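Local coordinates for succinate-semialdehyde dehydrogenase (Synechococcus sp., PDB 4ITA), which probably catalyses the NADP-dependent oxidation of succinic semialdehyde to succinate, working in an assembly of two chains, at residues Asp235-Phe240 / Ile265-Phe270; Leu389-Trp394 / Leu408-Val413; Trp394-Ala399 / Phe414-Val419. One frame throughout, in Å; residues are numbered along the deposited sequence.

How the interactions relate
Following the chain from the N terminus, interaction 1 comes first. Strand 235-239 leads through helix 245-257 to strand 267-273, and the contact closes that beta-alpha-beta unit. Much later, strand 390-394, helix 398-407 and strand 412-415 form a second such unit. Interactions 2 and 3 both belong to it. Their segments alternate along the chain, so the two contacts cross, and they share Trp394. Interaction 2 joins the starts of the two strands, and interaction 3 joins what follows at their ends. Strands 235-239 and 390-394 are neighbours, which puts all three contacts on one sheet. Strand 412-415 carries that sheet into the second subunit.

Interaction 1. Residues Asp235-Phe240 / Ile265-Phe270; sequences DPFVVF and IAAKRF
Strands 235-239 and 267-270 run side by side in the same direction, with Pro236 paired to Arg269 and Phe237 to Phe270, their axes 49° apart. They belong to a beta-alpha-beta unit whose helix is 245-257. Asp235 O accepts two successive backbone N-H groups, Lys268 N at 3.0 Å and Arg269 N at 3.2 Å. Lys268 is an extra residue here: Asp235 lies nearest Ala267, and Pro236 nearest Arg269. Phe237 N donates a hydrogen bond to Arg269 O at 2.8 Å. Pro236 and Arg269 share one face of the sheet, where NH2 lies beside the proline ring. The guanidinium is held by Ser234 O, Leu381 O and Ala382 O. The two phenylalanine side chains share the other face and point the same way, Phe237 with CG anti to the backbone N (chi1 -168°). Phe237 CB sits over the Phe270 ring, 4.3 Å from its centroid, in a CH-pi contact. The ring planes meet obliquely at 46°, with Phe237 CD1 3.6 Å from Phe270 CE2. Lys268 NZ forms a salt bridge with Glu361, and Asp235 OD1 takes a bond from Gly390 N. A water donates to Asp235 OD2 at 2.6 Å and to Ile265 O at 2.8 Å.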
loop_
_atom_site.group_PDB
_atom_site.type_symbol
_atom_site.label_atom_id
_atom_site.label_comp_id
_atom_site.label_asym_id
_atom_site.label_seq_id
_atom_site.Cartn_x
_atom_site.Cartn_y
_atom_site.Cartn_z
ATOM N N ASP A 235 -16.688 -13.112 9.498
ATOM C CA ASP A 235 -16.180 -14.293 8.826
ATOM C C ASP A 235 -17.199 -15.422 8.819
ATOM O O ASP A 235 -17.827 -15.700 9.840
ATOM C CB ASP A 235 -14.908 -14.793 9.508
ATOM C CG ASP A 235 -13.722 -13.848 9.356
ATOM O OD1 ASP A 235 -13.855 -12.724 8.817
ATOM O OD2 ASP A 235 -12.630 -14.266 9.793
ATOM N N PRO A 236 -17.342 -16.103 7.676
ATOM C CA PRO A 236 -18.207 -17.280 7.610
ATOM C C PRO A 236 -17.508 -18.520 8.171
ATOM O O PRO A 236 -16.279 -18.638 8.139
ATOM C CB PRO A 236 -18.442 -17.438 6.111
ATOM C CG PRO A 236 -17.175 -16.933 5.502
ATOM C CD PRO A 236 -16.751 -15.782 6.363
ATOM N N PHE A 237 -18.318 -19.421 8.717
ATOM C CA PHE A 237 -17.868 -20.720 9.190
ATOM C C PHE A 237 -18.834 -21.697 8.526
ATOM O O PHE A 237 -19.989 -21.841 8.951
ATOM C CB PHE A 237 -17.964 -20.763 10.720
ATOM C CG PHE A 237 -17.270 -21.944 11.367
ATOM C CD1 PHE A 237 -17.941 -23.144 11.559
ATOM C CD2 PHE A 237 -15.968 -21.831 11.835
ATOM C CE1 PHE A 237 -17.313 -24.211 12.186
ATOM C CE2 PHE A 237 -15.331 -22.899 12.451
ATOM C CZ PHE A 237 -16.010 -24.093 12.629
ATOM N N VAL A 238 -18.378 -22.309 7.440
ATOM C CA VAL A 238 -19.231 -23.105 6.571
ATOM C C VAL A 238 -19.047 -24.575 6.887
ATOM O O VAL A 238 -17.921 -25.063 6.933
ATOM C CB VAL A 238 -18.890 -22.848 5.088
ATOM C CG1 VAL A 238 -19.880 -23.573 4.203
ATOM C CG2 VAL A 238 -18.908 -21.348 4.767
ATOM N N VAL A 239 -20.152 -25.279 7.125
ATOM C CA VAL A 239 -20.081 -26.689 7.488
ATOM C C VAL A 239 -20.874 -27.541 6.512
ATOM O O VAL A 239 -22.086 -27.384 6.385
ATOM C CB VAL A 239 -20.582 -26.932 8.926
ATOM C CG1 VAL A 239 -20.388 -28.395 9.318
ATOM C CG2 VAL A 239 -19.845 -26.024 9.904
ATOM N N PHE A 240 -20.181 -28.440 5.823
ATOM C CA PHE A 240 -20.800 -29.251 4.776
ATOM C C PHE A 240 -20.936 -30.729 5.183
ATOM O O PHE A 240 -20.389 -31.141 6.208
ATOM C CB PHE A 240 -20.076 -29.018 3.435
ATOM C CG PHE A 240 -20.814 -28.076 2.529
ATOM C CD1 PHE A 240 -21.359 -26.903 3.039
ATOM C CD2 PHE A 240 -20.990 -28.362 1.186
ATOM C CE1 PHE A 240 -22.056 -26.035 2.227
ATOM C CE2 PHE A 240 -21.693 -27.491 0.366
ATOM C CZ PHE A 240 -22.229 -26.329 0.886
ATOM N N ILE A 265 -11.368 -12.097 13.537
ATOM C CA ILE A 265 -11.469 -13.381 12.839
ATOM C C ILE A 265 -12.268 -14.403 13.642
ATOM O O ILE A 265 -12.105 -15.613 13.457
ATOM C CB ILE A 265 -10.081 -13.981 12.474
ATOM C CG1 ILE A 265 -9.154 -13.995 13.696
ATOM C CG2 ILE A 265 -9.441 -13.221 11.311
ATOM C CD1 ILE A 265 -7.832 -14.738 13.486
ATOM N N ALA A 266 -13.139 -13.924 14.521
ATOM C CA ALA A 266 -14.134 -14.799 15.114
ATOM C C ALA A 266 -14.972 -15.411 13.997
ATOM O O ALA A 266 -15.198 -14.784 12.950
ATOM C CB ALA A 266 -15.028 -14.026 16.056
ATOM N N ALA A 267 -15.443 -16.634 14.218
ATOM C CA ALA A 267 -16.506 -17.191 13.388
ATOM C C ALA A 267 -17.792 -16.450 13.751
ATOM O O ALA A 267 -18.299 -16.608 14.860
ATOM C CB ALA A 267 -16.659 -18.675 13.660
ATOM N N LYS A 268 -18.311 -15.635 12.839
ATOM C CA LYS A 268 -19.483 -14.816 13.148
ATOM C C LYS A 268 -20.783 -15.302 12.496
ATOM O O LYS A 268 -21.860 -15.159 13.074
ATOM C CB LYS A 268 -19.216 -13.335 12.833
ATOM C CG LYS A 268 -17.992 -12.776 13.556
ATOM C CD LYS A 268 -18.065 -11.263 13.768
ATOM C CE LYS A 268 -16.877 -10.756 14.604
ATOM N NZ LYS A 268 -15.651 -10.450 13.792
ATOM N N ARG A 269 -20.673 -15.874 11.302
ATOM C CA ARG A 269 -21.832 -16.377 10.567
ATOM C C ARG A 269 -21.620 -17.846 10.239
ATOM O O ARG A 269 -20.743 -18.196 9.450
ATOM C CB ARG A 269 -22.054 -15.553 9.286
ATOM C CG ARG A 269 -22.426 -14.080 9.558
ATOM C CD ARG A 269 -22.546 -13.238 8.268
ATOM N NE ARG A 269 -21.310 -13.369 7.513
ATOM C CZ ARG A 269 -21.205 -13.781 6.255
ATOM N NH1 ARG A 269 -22.284 -14.002 5.505
ATOM N NH2 ARG A 269 -19.993 -13.936 5.735
ATOM N N PHE A 270 -22.420 -18.697 10.874
ATOM C CA PHE A 270 -22.363 -20.133 10.663
ATOM C C PHE A 270 -23.300 -20.491 9.529
ATOM O O PHE A 270 -24.495 -20.194 9.590
ATOM C CB PHE A 270 -22.745 -20.868 11.949
ATOM C CG PHE A 270 -21.706 -20.752 13.027
ATOM C CD1 PHE A 270 -21.579 -19.588 13.769
ATOM C CD2 PHE A 270 -20.829 -21.793 13.266
ATOM C CE1 PHE A 270 -20.599 -19.476 14.745
ATOM C CE2 PHE A 270 -19.851 -21.692 14.244
ATOM C CZ PHE A 270 -19.736 -20.526 14.981
HETATM O O HOH W 1 -15.071 -12.341 11.800
HETATM O O HOH W 2 -12.708 -16.641 10.887
#

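Interaction 2. Residues Leu389-Trp394 / Leu408-Val413; sequences LGASAW and LDAGAV. With EDO (1,2-ethanediol), chain Q.
Leu389 O is gripped by two consecutive backbone N-H groups, Gly411 N at 2.8 Å and Ala412 N at 3.2 Å. Both bonds are bent and weak. Ala410 CB also lies 3.6 Å from this oxygen. The two strands, 390-394 and 412-415, run parallel as members of a beta-alpha-beta unit, with helix 398-407 between them. A CA-H...O contact from Val413 CA to Ala391 O, 3.4 Å long, also brings the two strands together. Most of the side chains that touch are alanine methyls, with Leu408 CD1 the larger partner. The methyl group of Ala391 touches Leu408 CD1 at 4.0 Å and Ala410 CB at 4.1 Å. Leu408 has just left the helix; its CG stands anti to the carbonyl carbon (chi1 -69°), and its CD1 reaches the alanine. Farther along the first strand, Trp394 NE1 donates to Ser392 OG at 2.9 Å, with the oxygen tilted 30° from the indole plane. Ser392 OG in turn is hydrogen-bonded to Gly417 O.

Leu389 belongs to the NADPH pocket. Leu408 O and Ala410 O are hydrogen-bonded to Lys451 NZ and Asn449 ND2 of the second subunit, and a 1,2-ethanediol, probably from the crystallisation liquor, makes a weak, unsettled bond to Gly411 O. The chemistry implies that methyls pack strand 390-394 against the loop leading to strand 412-415, backbone groups join the strands, and carbonyls of that loop serve the subunit interface.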
loop_
_atom_site.group_PDB
_atom_site.type_symbol
_atom_site.label_atom_id
_atom_site.label_comp_id
_atom_site.label_asym_id
_atom_site.label_seq_id
_atom_site.Cartn_x
_atom_site.Cartn_y
_atom_site.Cartn_z
ATOM N N LEU A 389 -12.338 -10.659 5.604
ATOM C CA LEU A 389 -11.127 -10.905 6.369
ATOM C C LEU A 389 -10.742 -12.382 6.323
ATOM O O LEU A 389 -9.856 -12.770 5.565
ATOM C CB LEU A 389 -11.284 -10.390 7.799
ATOM C CG LEU A 389 -10.006 -10.410 8.632
ATOM C CD1 LEU A 389 -8.822 -9.733 7.915
ATOM C CD2 LEU A 389 -10.273 -9.750 9.960
ATOM N N GLY A 390 -11.411 -13.210 7.119
ATOM C CA GLY A 390 -11.153 -14.641 7.093
ATOM C C GLY A 390 -12.375 -15.460 6.702
ATOM O O GLY A 390 -13.484 -14.940 6.571
ATOM N N ALA A 391 -12.159 -16.752 6.494
ATOM C CA ALA A 391 -13.246 -17.668 6.173
ATOM C C ALA A 391 -12.809 -19.069 6.547
ATOM O O ALA A 391 -11.656 -19.445 6.313
ATOM C CB ALA A 391 -13.591 -17.595 4.689
ATOM N N SER A 392 -13.728 -19.838 7.132
ATOM C CA SER A 392 -13.456 -21.228 7.486
ATOM C C SER A 392 -14.509 -22.128 6.850
ATOM O O SER A 392 -15.700 -21.805 6.886
ATOM C CB SER A 392 -13.486 -21.368 9.009
ATOM O OG SER A 392 -13.303 -22.707 9.433
ATOM N N ALA A 393 -14.078 -23.244 6.263
ATOM C CA ALA A 393 -15.004 -24.189 5.636
ATOM C C ALA A 393 -14.628 -25.622 5.972
ATOM O O ALA A 393 -13.446 -25.974 6.012
ATOM C CB ALA A 393 -15.059 -23.981 4.122
ATOM N N TRP A 394 -15.653 -26.432 6.223
ATOM C CA TRP A 394 -15.490 -27.787 6.735
ATOM C C TRP A 394 -16.089 -28.785 5.760
ATOM O O TRP A 394 -17.298 -28.809 5.537
ATOM C CB TRP A 394 -16.110 -27.904 8.129
ATOM C CG TRP A 394 -15.384 -27.029 9.094
ATOM C CD1 TRP A 394 -15.390 -25.662 9.123
ATOM C CD2 TRP A 394 -14.499 -27.451 10.132
ATOM N NE1 TRP A 394 -14.564 -25.212 10.120
ATOM C CE2 TRP A 394 -14.010 -26.286 10.760
ATOM C CE3 TRP A 394 -14.081 -28.701 10.600
ATOM C CZ2 TRP A 394 -13.119 -26.337 11.838
ATOM C CZ3 TRP A 394 -13.196 -28.748 11.665
ATOM C CH2 TRP A 394 -12.728 -27.576 12.274
ATOM N N LEU A 408 -14.119 -18.209 -1.951
ATOM C CA LEU A 408 -14.444 -17.392 -0.785
ATOM C C LEU A 408 -13.646 -16.092 -0.856
ATOM O O LEU A 408 -12.419 -16.112 -1.008
ATOM C CB LEU A 408 -14.167 -18.148 0.517
ATOM C CG LEU A 408 -15.126 -19.314 0.766
ATOM C CD1 LEU A 408 -14.624 -20.235 1.875
ATOM C CD2 LEU A 408 -16.520 -18.792 1.080
ATOM N N ASP A 409 -14.358 -14.970 -0.773
ATOM C CA ASP A 409 -13.765 -13.647 -0.942
ATOM C C ASP A 409 -13.215 -13.141 0.384
ATOM O O ASP A 409 -13.857 -12.346 1.081
ATOM C CB ASP A 409 -14.804 -12.654 -1.485
ATOM C CG ASP A 409 -15.085 -12.833 -2.970
ATOM O OD1 ASP A 409 -14.257 -13.436 -3.678
ATOM O OD2 ASP A 409 -16.141 -12.337 -3.428
ATOM N N ALA A 410 -12.022 -13.604 0.724
ATOM C CA ALA A 410 -11.423 -13.293 2.010
ATOM C C ALA A 410 -9.913 -13.283 1.867
ATOM O O ALA A 410 -9.371 -13.871 0.928
ATOM C CB ALA A 410 -11.845 -14.328 3.048
ATOM N N GLY A 411 -9.234 -12.636 2.807
ATOM C CA GLY A 411 -7.782 -12.673 2.836
ATOM C C GLY A 411 -7.199 -13.990 3.331
ATOM O O GLY A 411 -6.021 -14.266 3.127
ATOM N N ALA A 412 -8.019 -14.812 3.980
ATOM C CA ALA A 412 -7.551 -16.101 4.472
ATOM C C ALA A 412 -8.670 -17.117 4.410
ATOM O O ALA A 412 -9.803 -16.816 4.791
ATOM C CB ALA A 412 -7.039 -15.976 5.889
ATOM N N VAL A 413 -8.356 -18.313 3.916
ATOM C CA VAL A 413 -9.311 -19.410 3.897
ATOM C C VAL A 413 -8.701 -20.616 4.594
ATOM O O VAL A 413 -7.639 -21.116 4.191
ATOM C CB VAL A 413 -9.733 -19.797 2.470
ATOM C CG1 VAL A 413 -10.702 -20.974 2.503
ATOM C CG2 VAL A 413 -10.365 -18.616 1.750
HETATM C C1 EDO Q . -3.897 -12.641 4.350
HETATM O O1 EDO Q . -4.583 -13.224 5.448
HETATM C C2 EDO Q . -2.900 -13.569 3.685
HETATM O O2 EDO Q . -1.858 -12.993 2.899
#

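Interaction 3. Residues Trp394-Ala399 / Phe414-Val419; sequences WTNDPA and FINGMV
The side-chain amide of Asn416 binds the backbone of Thr395 at both its polar atoms, meeting the N-H and the C=O of one residue. Asn416 OD1 accepts from Thr395 N at 3.0 Å. Asn416 ND2 donates to Thr395 O at 3.0 Å, approaching from above the carbonyl plane. The pair of bonds fixes the rotation of the amide. Asn416 itself has a positive phi of 62°, in the left-handed region, where the chain turns out of strand 412-415. Its CG stands anti to the carbonyl carbon (chi1 -64°), which brings the amide back across to Thr395. OD1 also comes within 3.3 Å of Trp394 CA.

The same turn lies on the indole of Trp394. Asn416 CA sits over one face of the six-membered ring, 3.7 Å from its centroid, in a CH-pi contact. The amide plane of Asn416 stands 56° from the indole plane. The chain then continues over that face, with Gly417 N 3.5 Å from Trp394 CZ2.

A water joins the two asparagines loosely. It makes weak bonds to Asn396 ND2 and to Asn416 OD1, the latter at 2.8 Å. Thr395 O has a further partner in Gln401 NE2, and Ile415 CG2 lies 4.2 Å from the same oxygen. Next to this, Thr395 OG1 accepts from Asp397 N at 3.1 Å, forming an ST turn. Asp397 is the N-cap of helix 398-407: its OD2 accepts a hydrogen bond from Glu400 N, while Thr395 OG1 is also hydrogen-bonded to Glu400 OE1.

Phe414 and Ile415 pair with a strand of the second subunit, and the Phe414 ring stacks on Trp454 of that chain. The whole arrangement belongs to a beta-alpha-beta unit: one parallel strand passes through an ST turn into a capped helix, beside the turn that ends its partner strand.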
loop_
_atom_site.group_PDB
_atom_site.type_symbol
_atom_site.label_atom_id
_atom_site.label_comp_id
_atom_site.label_asym_id
_atom_site.label_seq_id
_atom_site.Cartn_x
_atom_site.Cartn_y
_atom_site.Cartn_z
ATOM N N TRP A 394 -15.653 -26.432 6.223
ATOM C CA TRP A 394 -15.490 -27.787 6.735
ATOM C C TRP A 394 -16.089 -28.785 5.760
ATOM O O TRP A 394 -17.298 -28.809 5.537
ATOM C CB TRP A 394 -16.110 -27.904 8.129
ATOM C CG TRP A 394 -15.384 -27.029 9.094
ATOM C CD1 TRP A 394 -15.390 -25.662 9.123
ATOM C CD2 TRP A 394 -14.499 -27.451 10.132
ATOM N NE1 TRP A 394 -14.564 -25.212 10.120
ATOM C CE2 TRP A 394 -14.010 -26.286 10.760
ATOM C CE3 TRP A 394 -14.081 -28.701 10.600
ATOM C CZ2 TRP A 394 -13.119 -26.337 11.838
ATOM C CZ3 TRP A 394 -13.196 -28.748 11.665
ATOM C CH2 TRP A 394 -12.728 -27.576 12.274
ATOM N N THR A 395 -15.214 -29.579 5.159
ATOM C CA THR A 395 -15.601 -30.555 4.155
ATOM C C THR A 395 -14.398 -31.426 3.880
ATOM O O THR A 395 -13.256 -30.972 3.968
ATOM C CB THR A 395 -16.055 -29.889 2.836
ATOM O OG1 THR A 395 -16.153 -30.892 1.816
ATOM C CG2 THR A 395 -15.061 -28.817 2.391
ATOM N N ASN A 396 -14.656 -32.684 3.547
ATOM C CA ASN A 396 -13.589 -33.600 3.191
ATOM C C ASN A 396 -13.671 -34.057 1.744
ATOM O O ASN A 396 -13.022 -35.027 1.348
ATOM C CB ASN A 396 -13.548 -34.762 4.173
ATOM C CG ASN A 396 -13.039 -34.325 5.522
ATOM O OD1 ASN A 396 -11.862 -33.999 5.666
ATOM N ND2 ASN A 396 -13.926 -34.264 6.507
ATOM N N ASP A 397 -14.464 -33.336 0.960
ATOM C CA ASP A 397 -14.529 -33.536 -0.482
ATOM C C ASP A 397 -13.506 -32.617 -1.142
ATOM O O ASP A 397 -13.612 -31.399 -1.028
ATOM C CB ASP A 397 -15.929 -33.210 -1.005
ATOM C CG ASP A 397 -16.059 -33.446 -2.496
ATOM O OD1 ASP A 397 -16.207 -34.621 -2.892
ATOM O OD2 ASP A 397 -16.006 -32.474 -3.277
ATOM N N PRO A 398 -12.511 -33.187 -1.840
ATOM C CA PRO A 398 -11.449 -32.349 -2.412
ATOM C C PRO A 398 -11.965 -31.276 -3.371
ATOM O O PRO A 398 -11.450 -30.155 -3.354
ATOM C CB PRO A 398 -10.561 -33.361 -3.147
ATOM C CG PRO A 398 -10.816 -34.658 -2.432
ATOM C CD PRO A 398 -12.270 -34.622 -2.074
ATOM N N ALA A 399 -12.972 -31.597 -4.177
ATOM C CA ALA A 399 -13.512 -30.627 -5.124
ATOM C C ALA A 399 -14.179 -29.451 -4.407
ATOM O O ALA A 399 -14.019 -28.295 -4.810
ATOM C CB ALA A 399 -14.477 -31.294 -6.081
ATOM N N PHE A 414 -9.376 -21.066 5.649
ATOM C CA PHE A 414 -8.961 -22.248 6.398
ATOM C C PHE A 414 -9.937 -23.384 6.147
ATOM O O PHE A 414 -11.151 -23.211 6.274
ATOM C CB PHE A 414 -8.888 -21.947 7.899
ATOM C CG PHE A 414 -7.609 -21.270 8.329
ATOM C CD1 PHE A 414 -7.202 -20.068 7.754
ATOM C CD2 PHE A 414 -6.816 -21.836 9.321
ATOM C CE1 PHE A 414 -6.029 -19.443 8.163
ATOM C CE2 PHE A 414 -5.644 -21.219 9.734
ATOM C CZ PHE A 414 -5.242 -20.027 9.153
ATOM N N ILE A 415 -9.406 -24.541 5.766
ATOM C CA ILE A 415 -10.217 -25.725 5.523
ATOM C C ILE A 415 -10.033 -26.716 6.678
ATOM O O ILE A 415 -8.914 -27.146 6.966
ATOM C CB ILE A 415 -9.858 -26.398 4.182
ATOM C CG1 ILE A 415 -10.021 -25.421 3.008
ATOM C CG2 ILE A 415 -10.682 -27.666 3.971
ATOM C CD1 ILE A 415 -11.445 -24.924 2.794
ATOM N N ASN A 416 -11.141 -27.056 7.339
ATOM C CA ASN A 416 -11.152 -27.989 8.469
ATOM C C ASN A 416 -10.334 -27.494 9.659
ATOM O O ASN A 416 -9.733 -28.284 10.396
ATOM C CB ASN A 416 -10.725 -29.403 8.035
ATOM C CG ASN A 416 -11.687 -30.023 7.039
ATOM O OD1 ASN A 416 -12.885 -29.727 7.049
ATOM N ND2 ASN A 416 -11.168 -30.878 6.168
ATOM N N GLY A 417 -10.314 -26.177 9.831
ATOM C CA GLY A 417 -9.758 -25.562 11.021
ATOM C C GLY A 417 -10.292 -24.154 11.154
ATOM O O GLY A 417 -10.795 -23.593 10.181
ATOM N N MET A 418 -10.188 -23.577 12.346
ATOM C CA MET A 418 -10.556 -22.180 12.532
ATOM C C MET A 418 -9.454 -21.260 12.033
ATOM O O MET A 418 -8.268 -21.586 12.106
ATOM C CB MET A 418 -10.880 -21.861 14.002
ATOM C CG MET A 418 -9.778 -22.175 15.026
ATOM S SD MET A 418 -10.199 -21.698 16.754
ATOM C CE MET A 418 -9.806 -19.967 16.651
ATOM N N VAL A 419 -9.849 -20.102 11.526
ATOM C CA VAL A 419 -8.882 -19.096 11.120
ATOM C C VAL A 419 -8.079 -18.659 12.341
ATOM O O VAL A 419 -8.645 -18.408 13.411
ATOM C CB VAL A 419 -9.592 -17.883 10.475
ATOM C CG1 VAL A 419 -8.593 -16.810 10.075
ATOM C CG2 VAL A 419 -10.394 -18.319 9.262
HETATM O O HOH W 3 -13.964 -31.780 8.677
#